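Side-chain contacts in redox-sensing transcriptional repressor Rex (Thermoanaerobacter ethanolicus, PDB 3WG9), which probably represses transcription in response to the cellular NADH/NAD(+) redox state, acting as a DNA-binding homodimer with a Rossmann domain: residues Q97-Y102 against I151-K156; Y161-L166 against K172-F177. All blocks are in the same frame, centred on the assembly; numbering follows the deposited sequence.

In the fold
Contacts 1 and 2 hold neighbouring strands of one parallel sheet, each packing a helix against it: helix 94-102 on strand 149-152 in contact 1, helix 159-168 on strand 173-176 in contact 2. Leu152 joins the two by backbone hydrogen bonds to Trp175 and Phe177. The touching residues of both are buried and the chemistry across each is aliphatic, with the sulfur of Cys153 added in contact 1. Both also reach the second subunit, contact 1 through packing and a sulfate held by its tyrosine, contact 2 through hydrogen bonds on its aromatic strand side; its helix side carries salt bridges instead. Ile99 of contact 1 also packs on the Phe177 ring.

Contact 1 (Q97-Y102 against I151-K156). With SO4 (sulfate ion), chain E.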
loop_
_atom_site.group_PDB
_atom_site.type_symbol
_atom_site.label_atom_id
_atom_site.label_comp_id
_atom_site.label_asym_id
_atom_site.label_seq_id
_atom_site.Cartn_x
_atom_site.Cartn_y
_atom_site.Cartn_z
ATOM N N GLN B 97 -1.637 9.962 -13.099
ATOM C CA GLN B 97 -2.890 10.711 -12.955
ATOM C C GLN B 97 -3.693 10.224 -11.757
ATOM O O GLN B 97 -4.322 11.033 -11.050
ATOM C CB GLN B 97 -3.720 10.602 -14.259
ATOM C CG GLN B 97 -2.914 11.169 -15.468
ATOM C CD GLN B 97 -3.706 11.123 -16.771
ATOM O OE1 GLN B 97 -4.853 11.545 -16.776
ATOM N NE2 GLN B 97 -3.153 10.507 -17.820
ATOM N N ALA B 98 -3.680 8.919 -11.500
ATOM C CA ALA B 98 -4.508 8.411 -10.362
ATOM C C ALA B 98 -3.896 8.891 -9.059
ATOM O O ALA B 98 -4.599 9.177 -8.063
ATOM C CB ALA B 98 -4.541 6.877 -10.357
ATOM N N ILE B 99 -2.555 8.864 -9.018
ATOM C CA ILE B 99 -1.892 9.343 -7.799
ATOM C C ILE B 99 -2.058 10.850 -7.665
ATOM O O ILE B 99 -2.289 11.366 -6.559
ATOM C CB ILE B 99 -0.424 8.905 -7.719
ATOM C CG1 ILE B 99 -0.355 7.385 -7.714
ATOM C CG2 ILE B 99 0.258 9.494 -6.407
ATOM C CD1 ILE B 99 -1.316 6.689 -6.703
ATOM N N ALA B 100 -2.009 11.575 -8.784
ATOM C CA ALA B 100 -2.303 12.985 -8.747
ATOM C C ALA B 100 -3.708 13.220 -8.166
ATOM O O ALA B 100 -3.876 14.057 -7.273
ATOM C CB ALA B 100 -2.154 13.611 -10.144
ATOM N N ASN B 101 -4.702 12.452 -8.618
ATOM C CA ASN B 101 -6.075 12.514 -8.058
ATOM C C ASN B 101 -6.102 12.141 -6.556
ATOM O O ASN B 101 -6.747 12.807 -5.755
ATOM C CB ASN B 101 -7.070 11.607 -8.846
ATOM C CG ASN B 101 -7.174 11.941 -10.362
ATOM O OD1 ASN B 101 -7.612 11.082 -11.190
ATOM N ND2 ASN B 101 -6.822 13.178 -10.731
ATOM N N TYR B 102 -5.379 11.097 -6.160
ATOM C CA TYR B 102 -5.378 10.658 -4.755
ATOM C C TYR B 102 -4.772 11.725 -3.802
ATOM O O TYR B 102 -5.309 12.005 -2.723
ATOM C CB TYR B 102 -4.617 9.320 -4.632
ATOM C CG TYR B 102 -4.607 8.758 -3.236
ATOM C CD1 TYR B 102 -5.643 7.931 -2.818
ATOM C CD2 TYR B 102 -3.553 9.045 -2.323
ATOM C CE1 TYR B 102 -5.686 7.431 -1.488
ATOM C CE2 TYR B 102 -3.566 8.524 -0.999
ATOM C CZ TYR B 102 -4.654 7.719 -0.599
ATOM O OH TYR B 102 -4.765 7.157 0.661
ATOM N N ILE B 151 7.503 11.535 -6.565
ATOM C CA ILE B 151 6.707 10.298 -6.617
ATOM C C ILE B 151 6.930 9.648 -7.965
ATOM O O ILE B 151 6.762 10.339 -9.002
ATOM C CB ILE B 151 5.237 10.668 -6.482
ATOM C CG1 ILE B 151 5.052 11.476 -5.190
ATOM C CG2 ILE B 151 4.305 9.375 -6.613
ATOM C CD1 ILE B 151 3.640 12.079 -4.981
ATOM N N LEU B 152 7.338 8.370 -7.986
ATOM C CA LEU B 152 7.753 7.722 -9.212
ATOM C C LEU B 152 6.632 6.849 -9.732
ATOM O O LEU B 152 6.222 5.892 -9.032
ATOM C CB LEU B 152 9.036 6.867 -9.062
ATOM C CG LEU B 152 10.363 7.489 -8.626
ATOM C CD1 LEU B 152 11.422 6.352 -8.567
ATOM C CD2 LEU B 152 10.828 8.592 -9.590
ATOM N N CYS B 153 6.088 7.216 -10.896
ATOM C CA CYS B 153 4.965 6.462 -11.517
ATOM C C CYS B 153 5.334 6.144 -12.975
ATOM O O CYS B 153 4.539 6.295 -13.904
ATOM C CB CYS B 153 3.748 7.383 -11.498
ATOM S SG CYS B 153 3.142 7.709 -9.811
ATOM N N ILE B 154 6.602 5.880 -13.214
ATOM C CA ILE B 154 7.062 5.609 -14.578
ATOM C C ILE B 154 7.361 4.137 -14.774
ATOM O O ILE B 154 7.383 3.374 -13.800
ATOM C CB ILE B 154 8.346 6.372 -14.855
ATOM C CG1 ILE B 154 9.230 6.452 -13.605
ATOM C CG2 ILE B 154 8.016 7.758 -15.392
ATOM C CD1 ILE B 154 10.613 6.811 -14.016
ATOM N N PRO B 155 7.632 3.707 -16.024
ATOM C CA PRO B 155 7.981 2.288 -16.177
ATOM C C PRO B 155 9.340 1.985 -15.552
ATOM O O PRO B 155 10.109 2.898 -15.289
ATOM C CB PRO B 155 8.055 2.101 -17.702
ATOM C CG PRO B 155 7.542 3.347 -18.313
ATOM C CD PRO B 155 7.698 4.437 -17.305
ATOM N N LYS B 156 9.659 0.710 -15.337
ATOM C CA LYS B 156 10.973 0.328 -14.765
ATOM C C LYS B 156 12.173 0.698 -15.620
ATOM O O LYS B 156 13.284 0.901 -15.108
ATOM C CB LYS B 156 10.991 -1.170 -14.518
ATOM C CG LYS B 156 9.749 -1.644 -13.788
ATOM C CD LYS B 156 9.778 -3.151 -13.660
ATOM C CE LYS B 156 10.361 -3.776 -14.920
ATOM N NZ LYS B 156 10.597 -5.224 -14.724
HETATM S S SO4 E . -6.705 5.527 2.799
HETATM O O1 SO4 E . -6.699 6.088 1.438
HETATM O O2 SO4 E . -7.440 4.242 2.894
HETATM O O3 SO4 E . -5.304 5.300 3.159
HETATM O O4 SO4 E . -7.262 6.482 3.771
#
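Ile99, next to Ala98 of the NAD(+) site, is the residue of helix 94-102 that meets the other segment, and it does so with two branches. CG2, anti to the backbone N, faces CG2 of Ile151 at 4.1 Å, methyl against methyl, while the two side chains run at a slant to each other. With chi1 at -61°, CG1 is placed beside the backbone N and rests on SG of Cys153, 4.1 Å away. The sulfur is thus in apolar contact, and all three side chains are buried. One turn further on, Tyr102 leaves the strand behind and turns its hydroxyl to a sulfate ion, probably from the crystallisation liquor. Sulfate O1 lies at the ring edge, in the ring plane; its modelled 2.3 Å from Tyr102 OH is very short for a hydrogen bond, so the detail is doubtful. Ser196 and His194 of the second subunit also bind this sulfate, which therefore sits at the dimer interface. Like Ala98, Tyr102 and Ile154 bind NAD(+) in a structure of this protein, though none is bound to this chain. Helix 94-102 packs on the sheet here, with Ile99 also touching Trp175 of strand 173-176 and Leu195 of the second subunit, and Ile151 touching Ile89 of strand 85-90 and Trp175.

Contact 2 (Y161-L166 against K172-F177); sequences YTADRL and KAIWNF
Beside the junction of Ile174 with Ala163 and Leu166, the flat groups pair within their own segments. On the helix, one face of the Tyr161 ring carries CG of Arg165, 3.8 Å above the plane and displaced toward the rim. The guanidinium in turn has the Tyr161 hydroxyl over one face, again near its rim, so the arginine chain runs alongside the phenol one helical turn earlier. Salt bridges from Arg165 NE to Glu139 and from NH1 to Glu136, a zinc ligand in a structure of this protein, fix the direction of the guanidinium. On the strand side, Phe177 presents its edge to Trp175: CE2 sits 3.6 Å above one face of the indole, toward the rim, and CZ3 of Trp175 lies in the plane of the phenyl ring. The indole NE1 is hydrogen-bonded to Ser198 OG of the second subunit, which satisfies this buried donor.

The packing between helix and strand is aliphatic. Ile174 points at the helix and its chain is extended (chi2 175°), which carries CD1 to Ala163, where it lies 4.1 Å from both CB and CA. Leu166, one turn on, reaches CG1 of Ile174 with CD1 at 4.3 Å. Leu152 of strand 149-152 touches both Leu166 and Ile174, so the three side chains form one apolar layer under the helix. Strand 149-152, helix 159-168 and strand 173-176 make a beta-alpha-beta crossover, the repeating unit of the Rossmann fold; Thr162, near the start of the helix, and Phe177, just past the end of strand 173-176, bind NADH in a structure of this protein, though none is bound to this chain.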
loop_
_atom_site.group_PDB
_atom_site.type_symbol
_atom_site.label_atom_id
_atom_site.label_comp_id
_atom_site.label_asym_id
_atom_site.label_seq_id
_atom_site.Cartn_x
_atom_site.Cartn_y
_atom_site.Cartn_z
ATOM N N TYR B 161 17.637 5.530 -13.124
ATOM C CA TYR B 161 18.260 6.734 -13.649
ATOM C C TYR B 161 17.429 7.946 -13.204
ATOM O O TYR B 161 17.970 8.963 -12.777
ATOM C CB TYR B 161 18.372 6.650 -15.179
ATOM C CG TYR B 161 18.790 7.967 -15.790
ATOM C CD1 TYR B 161 20.021 8.545 -15.478
ATOM C CD2 TYR B 161 17.915 8.661 -16.624
ATOM C CE1 TYR B 161 20.401 9.773 -16.041
ATOM C CE2 TYR B 161 18.266 9.867 -17.183
ATOM C CZ TYR B 161 19.504 10.415 -16.891
ATOM O OH TYR B 161 19.807 11.623 -17.434
ATOM N N THR B 162 16.109 7.819 -13.250
ATOM C CA THR B 162 15.239 8.904 -12.829
ATOM C C THR B 162 15.443 9.183 -11.345
ATOM O O THR B 162 15.572 10.316 -10.965
ATOM C CB THR B 162 13.762 8.629 -13.184
ATOM O OG1 THR B 162 13.683 8.520 -14.600
ATOM C CG2 THR B 162 12.835 9.807 -12.749
ATOM N N ALA B 163 15.532 8.137 -10.522
ATOM C CA ALA B 163 15.755 8.305 -9.065
ATOM C C ALA B 163 17.114 9.008 -8.859
ATOM O O ALA B 163 17.246 9.919 -8.034
ATOM C CB ALA B 163 15.727 6.939 -8.391
ATOM N N ASP B 164 18.122 8.641 -9.656
ATOM C CA ASP B 164 19.454 9.284 -9.473
ATOM C C ASP B 164 19.421 10.776 -9.776
ATOM O O ASP B 164 20.088 11.546 -9.097
ATOM C CB ASP B 164 20.513 8.640 -10.387
ATOM C CG ASP B 164 20.876 7.213 -9.968
ATOM O OD1 ASP B 164 20.576 6.812 -8.821
ATOM O OD2 ASP B 164 21.493 6.495 -10.787
ATOM N N ARG B 165 18.670 11.170 -10.804
ATOM C CA ARG B 165 18.531 12.562 -11.180
ATOM C C ARG B 165 17.846 13.317 -10.057
ATOM O O ARG B 165 18.222 14.468 -9.762
ATOM C CB ARG B 165 17.638 12.733 -12.428
ATOM C CG ARG B 165 18.199 12.079 -13.691
ATOM C CD ARG B 165 17.230 12.423 -14.770
ATOM N NE ARG B 165 17.397 13.809 -15.176
ATOM C CZ ARG B 165 16.982 14.227 -16.346
ATOM N NH1 ARG B 165 16.359 13.338 -17.128
ATOM N NH2 ARG B 165 17.207 15.478 -16.733
ATOM N N LEU B 166 16.764 12.738 -9.507
ATOM C CA LEU B 166 16.060 13.497 -8.414
ATOM C C LEU B 166 16.963 13.684 -7.224
ATOM O O LEU B 166 16.988 14.739 -6.581
ATOM C CB LEU B 166 14.772 12.792 -7.919
ATOM C CG LEU B 166 13.769 12.394 -8.987
ATOM C CD1 LEU B 166 12.545 11.717 -8.345
ATOM C CD2 LEU B 166 13.319 13.533 -9.838
ATOM N N LYS B 172 14.426 15.144 -1.209
ATOM C CA LYS B 172 14.608 14.589 0.168
ATOM C C LYS B 172 13.981 13.214 0.367
ATOM O O LYS B 172 14.370 12.452 1.263
ATOM C CB LYS B 172 14.026 15.521 1.243
ATOM C CG LYS B 172 14.624 16.978 1.213
ATOM C CD LYS B 172 13.955 17.795 2.363
ATOM C CE LYS B 172 14.607 19.183 2.558
ATOM N NZ LYS B 172 14.479 20.003 1.324
ATOM N N ALA B 173 12.981 12.895 -0.458
ATOM C CA ALA B 173 12.293 11.610 -0.344
ATOM C C ALA B 173 11.733 11.245 -1.703
ATOM O O ALA B 173 11.351 12.148 -2.501
ATOM C CB ALA B 173 11.093 11.806 0.578
ATOM N N ILE B 174 11.594 9.933 -1.888
ATOM C CA ILE B 174 11.006 9.357 -3.066
ATOM C C ILE B 174 9.946 8.379 -2.643
ATOM O O ILE B 174 10.174 7.492 -1.775
ATOM C CB ILE B 174 12.099 8.610 -3.908
ATOM C CG1 ILE B 174 12.999 9.697 -4.553
ATOM C CG2 ILE B 174 11.419 7.752 -5.004
ATOM C CD1 ILE B 174 14.206 9.112 -5.316
ATOM N N TRP B 175 8.764 8.555 -3.235
ATOM C CA TRP B 175 7.659 7.597 -3.013
ATOM C C TRP B 175 7.546 6.770 -4.293
ATOM O O TRP B 175 7.195 7.274 -5.366
ATOM C CB TRP B 175 6.369 8.377 -2.684
ATOM C CG TRP B 175 5.271 7.556 -2.080
ATOM C CD1 TRP B 175 5.420 6.442 -1.281
ATOM C CD2 TRP B 175 3.871 7.795 -2.172
ATOM N NE1 TRP B 175 4.181 5.992 -0.837
ATOM C CE2 TRP B 175 3.212 6.790 -1.398
ATOM C CE3 TRP B 175 3.103 8.775 -2.795
ATOM C CZ2 TRP B 175 1.833 6.690 -1.322
ATOM C CZ3 TRP B 175 1.704 8.691 -2.700
ATOM C CH2 TRP B 175 1.091 7.692 -1.909
ATOM N N ASN B 176 7.934 5.501 -4.214
ATOM C CA ASN B 176 8.217 4.726 -5.427
ATOM C C ASN B 176 7.072 3.717 -5.686
ATOM O O ASN B 176 6.930 2.805 -4.908
ATOM C CB ASN B 176 9.520 3.933 -5.233
ATOM C CG ASN B 176 9.800 2.963 -6.387
ATOM O OD1 ASN B 176 9.430 3.216 -7.548
ATOM N ND2 ASN B 176 10.388 1.806 -6.053
ATOM N N PHE B 177 6.291 3.886 -6.746
ATOM C CA PHE B 177 5.220 2.920 -7.097
ATOM C C PHE B 177 5.645 1.746 -7.988
ATOM O O PHE B 177 4.820 0.886 -8.313
ATOM C CB PHE B 177 4.072 3.622 -7.786
ATOM C CG PHE B 177 3.196 4.349 -6.820
ATOM C CD1 PHE B 177 2.084 3.703 -6.277
ATOM C CD2 PHE B 177 3.599 5.579 -6.331
ATOM C CE1 PHE B 177 1.273 4.338 -5.339
ATOM C CE2 PHE B 177 2.794 6.238 -5.393
ATOM C CZ PHE B 177 1.661 5.604 -4.884
#